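Local coordinates for Aac(6')-Ih protein (Acinetobacter baumannii, PDB 4E8O) that probably transfers an acetyl group from acetyl coenzyme A to the 6'-amino group of aminoglycoside antibiotics, as a GNAT-superfamily resistance enzyme, at residues Q142-H145 with A146-Q149; G116-Q119 with Q120-W124. One frame throughout, in Å; residues are numbered along the deposited sequence.

Following the chain from the N terminus, interaction 2 (116-124) comes first and interaction 1 (142-149) second. Each is a run of successive turns within a single helix, so neither closes a long loop, and the two lie in series without nesting or crossing. Helix 113-127 carries interaction 2; it follows strand 96-104 and precedes strand 132-138 along the chain, and packs on the sheet. The chain then passes through strand 132-138 into helix 142-150, the site of interaction 1. That shared strand receives side chains from both: Phe133 meets interaction 2, whereas Ser135 and Ala137 meet interaction 1. Their centres lie about 18 Å apart, and both reach the second subunit.

Interaction 1: residues Q142-H145 with A146-Q149; sequences QISH and AMHQ
Gln142 O accepts from Ala146 N at 2.8 Å in the first turn of helix 142-150, the helix that follows strand 132-138 in this GNAT fold. Ile143 repeats the pattern through O to Met147 N, also 2.8 Å. Ser144 meets His148 with both its backbone O and its hydroxyl. Ser144 O takes two N-H groups of His148, the backbone N at 2.9 Å and the ring ND1 at 2.8 Å, which arrive from opposite faces of the carbonyl plane. The ring donor stands well above that plane, 49° out of it, while Ser144 O lies at the edge of the ring, near its plane. Ser144 OG sits anti to its backbone N (chi1 168°), which brings it to the ND1-CE1 edge of the His148 ring, with a weak bond from His148 ND1 to Ser144 OG of 3.3 Å; the methyl CE of Met147 approaches the same hydroxyl. The far edge of the His148 ring is held as well, because NE2 bonds Ser135 OG, while Phe153 meets the ring edge-to-face and Phe162 of the second subunit stacks on it. Together these fix the rotation of a buried imidazole at the subunit interface. His145 lies one turn before Gln149, its buried ring directed toward strand 132-138, where NE2 bonds Ala138 O. One face of this ring is covered off-centre by Gln142 CA. His145 O accepts from Gln149 N at 3.2 Å, and the aliphatic CG of Gln149 rests against that same oxygen, also at 3.2 Å.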
loop_
_atom_site.group_PDB
_atom_site.type_symbol
_atom_site.label_atom_id
_atom_site.label_comp_id
_atom_site.label_asym_id
_atom_site.label_seq_id
_atom_site.Cartn_x
_atom_site.Cartn_y
_atom_site.Cartn_z
ATOM N N GLN B 142 10.443 -12.232 -11.264
ATOM C CA GLN B 142 10.871 -13.299 -10.360
ATOM C C GLN B 142 12.293 -13.095 -9.844
ATOM O O GLN B 142 12.648 -13.594 -8.775
ATOM C CB GLN B 142 10.749 -14.663 -11.043
ATOM C CG GLN B 142 9.350 -14.978 -11.555
ATOM C CD GLN B 142 9.210 -16.422 -11.990
ATOM O OE1 GLN B 142 10.141 -17.217 -11.851
ATOM N NE2 GLN B 142 8.042 -16.773 -12.516
ATOM N N ILE B 143 13.101 -12.365 -10.608
ATOM C CA ILE B 143 14.467 -12.049 -10.204
ATOM C C ILE B 143 14.464 -11.171 -8.958
ATOM O O ILE B 143 15.267 -11.372 -8.041
ATOM C CB ILE B 143 15.230 -11.342 -11.340
ATOM C CG1 ILE B 143 15.412 -12.299 -12.522
ATOM C CG2 ILE B 143 16.575 -10.824 -10.850
ATOM C CD1 ILE B 143 15.778 -11.608 -13.818
ATOM N N SER B 144 13.556 -10.197 -8.931
ATOM C CA SER B 144 13.353 -9.367 -7.752
ATOM C C SER B 144 12.885 -10.228 -6.587
ATOM O O SER B 144 13.219 -9.954 -5.435
ATOM C CB SER B 144 12.325 -8.276 -8.045
ATOM O OG SER B 144 11.909 -7.631 -6.851
ATOM N N HIS B 145 12.104 -11.265 -6.888
ATOM C CA HIS B 145 11.625 -12.180 -5.852
ATOM C C HIS B 145 12.812 -12.947 -5.277
ATOM O O HIS B 145 12.909 -13.141 -4.069
ATOM C CB HIS B 145 10.594 -13.172 -6.413
ATOM C CG HIS B 145 9.404 -12.524 -7.047
ATOM N ND1 HIS B 145 8.450 -13.238 -7.743
ATOM C CD2 HIS B 145 9.006 -11.229 -7.092
ATOM C CE1 HIS B 145 7.523 -12.414 -8.190
ATOM N NE2 HIS B 145 7.837 -11.187 -7.809
ATOM N N ALA B 146 13.712 -13.384 -6.154
ATOM C CA ALA B 146 14.915 -14.084 -5.715
ATOM C C ALA B 146 15.833 -13.153 -4.921
ATOM O O ALA B 146 16.428 -13.561 -3.922
ATOM C CB ALA B 146 15.648 -14.695 -6.901
ATOM N N MET B 147 15.945 -11.906 -5.369
ATOM C CA MET B 147 16.733 -10.901 -4.655
ATOM C C MET B 147 16.182 -10.618 -3.258
ATOM O O MET B 147 16.944 -10.534 -2.292
ATOM C CB MET B 147 16.802 -9.593 -5.452
ATOM C CG MET B 147 17.512 -8.472 -4.710
ATOM S SD MET B 147 17.238 -6.824 -5.404
ATOM C CE MET B 147 15.461 -6.664 -5.249
ATOM N N HIS B 148 14.862 -10.465 -3.155
ATOM C CA HIS B 148 14.222 -10.212 -1.863
ATOM C C HIS B 148 14.488 -11.341 -0.876
ATOM O O HIS B 148 14.769 -11.090 0.294
ATOM C CB HIS B 148 12.712 -10.017 -2.020
ATOM C CG HIS B 148 12.312 -8.604 -2.299
ATOM N ND1 HIS B 148 12.094 -8.129 -3.574
ATOM C CD2 HIS B 148 12.090 -7.560 -1.465
ATOM C CE1 HIS B 148 11.759 -6.853 -3.515
ATOM N NE2 HIS B 148 11.750 -6.483 -2.247
ATOM N N GLN B 149 14.387 -12.582 -1.338
ATOM C CA GLN B 149 14.630 -13.721 -0.462
ATOM C C GLN B 149 16.099 -13.814 -0.065
ATOM O O GLN B 149 16.421 -14.249 1.035
ATOM C CB GLN B 149 14.142 -15.021 -1.115
ATOM C CG GLN B 149 12.641 -15.021 -1.436
ATOM C CD GLN B 149 12.179 -16.309 -2.094
ATOM O OE1 GLN B 149 12.987 -17.084 -2.610
ATOM N NE2 GLN B 149 10.873 -16.545 -2.076
#

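Interaction 2: residues G116-Q119 with Q120-W124; sequences GLVQ and QVEIW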
loop_
_atom_site.group_PDB
_atom_site.type_symbol
_atom_site.label_atom_id
_atom_site.label_comp_id
_atom_site.label_asym_id
_atom_site.label_seq_id
_atom_site.Cartn_x
_atom_site.Cartn_y
_atom_site.Cartn_z
ATOM N N GLY B 116 24.355 -4.849 3.347
ATOM C CA GLY B 116 24.766 -3.717 4.157
ATOM C C GLY B 116 23.804 -2.545 4.070
ATOM O O GLY B 116 23.571 -1.853 5.063
ATOM N N LEU B 117 23.255 -2.309 2.883
ATOM C CA LEU B 117 22.305 -1.218 2.696
ATOM C C LEU B 117 21.015 -1.492 3.467
ATOM O O LEU B 117 20.498 -0.617 4.167
ATOM C CB LEU B 117 22.014 -1.009 1.207
ATOM C CG LEU B 117 23.118 -0.361 0.366
ATOM C CD1 LEU B 117 22.894 -0.630 -1.114
ATOM C CD2 LEU B 117 23.173 1.132 0.619
ATOM N N VAL B 118 20.507 -2.715 3.338
ATOM C CA VAL B 118 19.312 -3.150 4.055
ATOM C C VAL B 118 19.497 -3.006 5.564
ATOM O O VAL B 118 18.605 -2.512 6.259
ATOM C CB VAL B 118 18.965 -4.610 3.702
ATOM C CG1 VAL B 118 17.973 -5.202 4.699
ATOM C CG2 VAL B 118 18.423 -4.693 2.283
ATOM N N GLN B 119 20.665 -3.415 6.059
ATOM C CA GLN B 119 20.972 -3.338 7.485
ATOM C C GLN B 119 20.948 -1.908 8.017
ATOM O O GLN B 119 20.641 -1.687 9.186
ATOM C CB GLN B 119 22.334 -3.982 7.783
ATOM C CG GLN B 119 22.332 -5.500 7.685
ATOM C CD GLN B 119 23.647 -6.125 8.113
ATOM O OE1 GLN B 119 24.027 -7.188 7.620
ATOM N NE2 GLN B 119 24.342 -5.477 9.046
ATOM N N GLN B 120 21.276 -0.942 7.163
ATOM C CA GLN B 120 21.251 0.461 7.566
ATOM C C GLN B 120 19.822 0.968 7.729
ATOM O O GLN B 120 19.559 1.820 8.576
ATOM C CB GLN B 120 22.018 1.332 6.566
ATOM C CG GLN B 120 23.532 1.133 6.610
ATOM C CD GLN B 120 24.139 1.502 7.955
ATOM O OE1 GLN B 120 23.844 2.560 8.517
ATOM N NE2 GLN B 120 24.986 0.624 8.480
ATOM N N VAL B 121 18.901 0.442 6.925
ATOM C CA VAL B 121 17.489 0.802 7.050
ATOM C C VAL B 121 16.917 0.321 8.382
ATOM O O VAL B 121 16.161 1.043 9.037
ATOM C CB VAL B 121 16.649 0.203 5.912
ATOM C CG1 VAL B 121 15.209 0.693 5.991
ATOM C CG2 VAL B 121 17.250 0.571 4.573
ATOM N N GLU B 122 17.281 -0.899 8.775
ATOM C CA GLU B 122 16.767 -1.515 10.000
ATOM C C GLU B 122 17.192 -0.749 11.245
ATOM O O GLU B 122 16.390 -0.543 12.155
ATOM C CB GLU B 122 17.214 -2.981 10.098
ATOM C CG GLU B 122 16.666 -3.866 8.983
ATOM C CD GLU B 122 16.993 -5.337 9.174
ATOM O OE1 GLU B 122 17.387 -5.731 10.295
ATOM O OE2 GLU B 122 16.844 -6.104 8.199
ATOM N N ILE B 123 18.461 -0.343 11.282
ATOM C CA ILE B 123 18.970 0.507 12.354
ATOM C C ILE B 123 18.141 1.784 12.399
ATOM O O ILE B 123 17.710 2.223 13.465
ATOM C CB ILE B 123 20.450 0.868 12.125
ATOM C CG1 ILE B 123 21.304 -0.402 12.065
ATOM C CG2 ILE B 123 20.952 1.807 13.213
ATOM C CD1 ILE B 123 22.768 -0.155 11.742
ATOM N N TRP B 124 17.910 2.358 11.222
ATOM C CA TRP B 124 17.102 3.565 11.078
ATOM C C TRP B 124 15.633 3.324 11.424
ATOM O O TRP B 124 15.018 4.122 12.128
ATOM C CB TRP B 124 17.233 4.101 9.649
ATOM C CG TRP B 124 16.303 5.242 9.327
ATOM C CD1 TRP B 124 16.361 6.514 9.821
ATOM C CD2 TRP B 124 15.193 5.215 8.421
ATOM N NE1 TRP B 124 15.350 7.274 9.285
ATOM C CE2 TRP B 124 14.618 6.499 8.422
ATOM C CE3 TRP B 124 14.628 4.225 7.612
ATOM C CZ2 TRP B 124 13.503 6.820 7.644
ATOM C CZ3 TRP B 124 13.527 4.543 6.840
ATOM C CH2 TRP B 124 12.976 5.831 6.858
#
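Gly116 O accepts from Gln120 N at 3.2 Å, the first of four i to i+4 bonds that join the two halves of this helical run. The next, Val121 N to Leu117 O, is weak and long at 3.4 Å, while Glu122 N meets Val118 O at 3.3 Å. Ile123 N to Gln119 O is again weak; weak i to i+3 bonds supplement the ladder at Leu117 O and Val118 O. Side-chain methylenes approach two of the same carbonyl oxygens. With CG anti to its carbonyl carbon (chi1 -71°), Gln120 sets that methylene 3.4 Å from Gly116 O, and Ile123 CG1 comes to 3.2 Å from Gln119 O. Val118 and Glu122, one turn apart, cross at an angle, with CG1 of the valine 3.8 Å from OE2 of the glutamate. That carboxylate oxygen forms a salt bridge with Lys164 of the second subunit. Leu117 and Val121 both pack on Leu79 of strand 75-84, and Val118 and Val121 on Phe133. These turns belong to helix 113-127, the crossover helix of the beta-alpha-beta unit that joins parallel strands 96-104 and 132-138 in the GNAT fold.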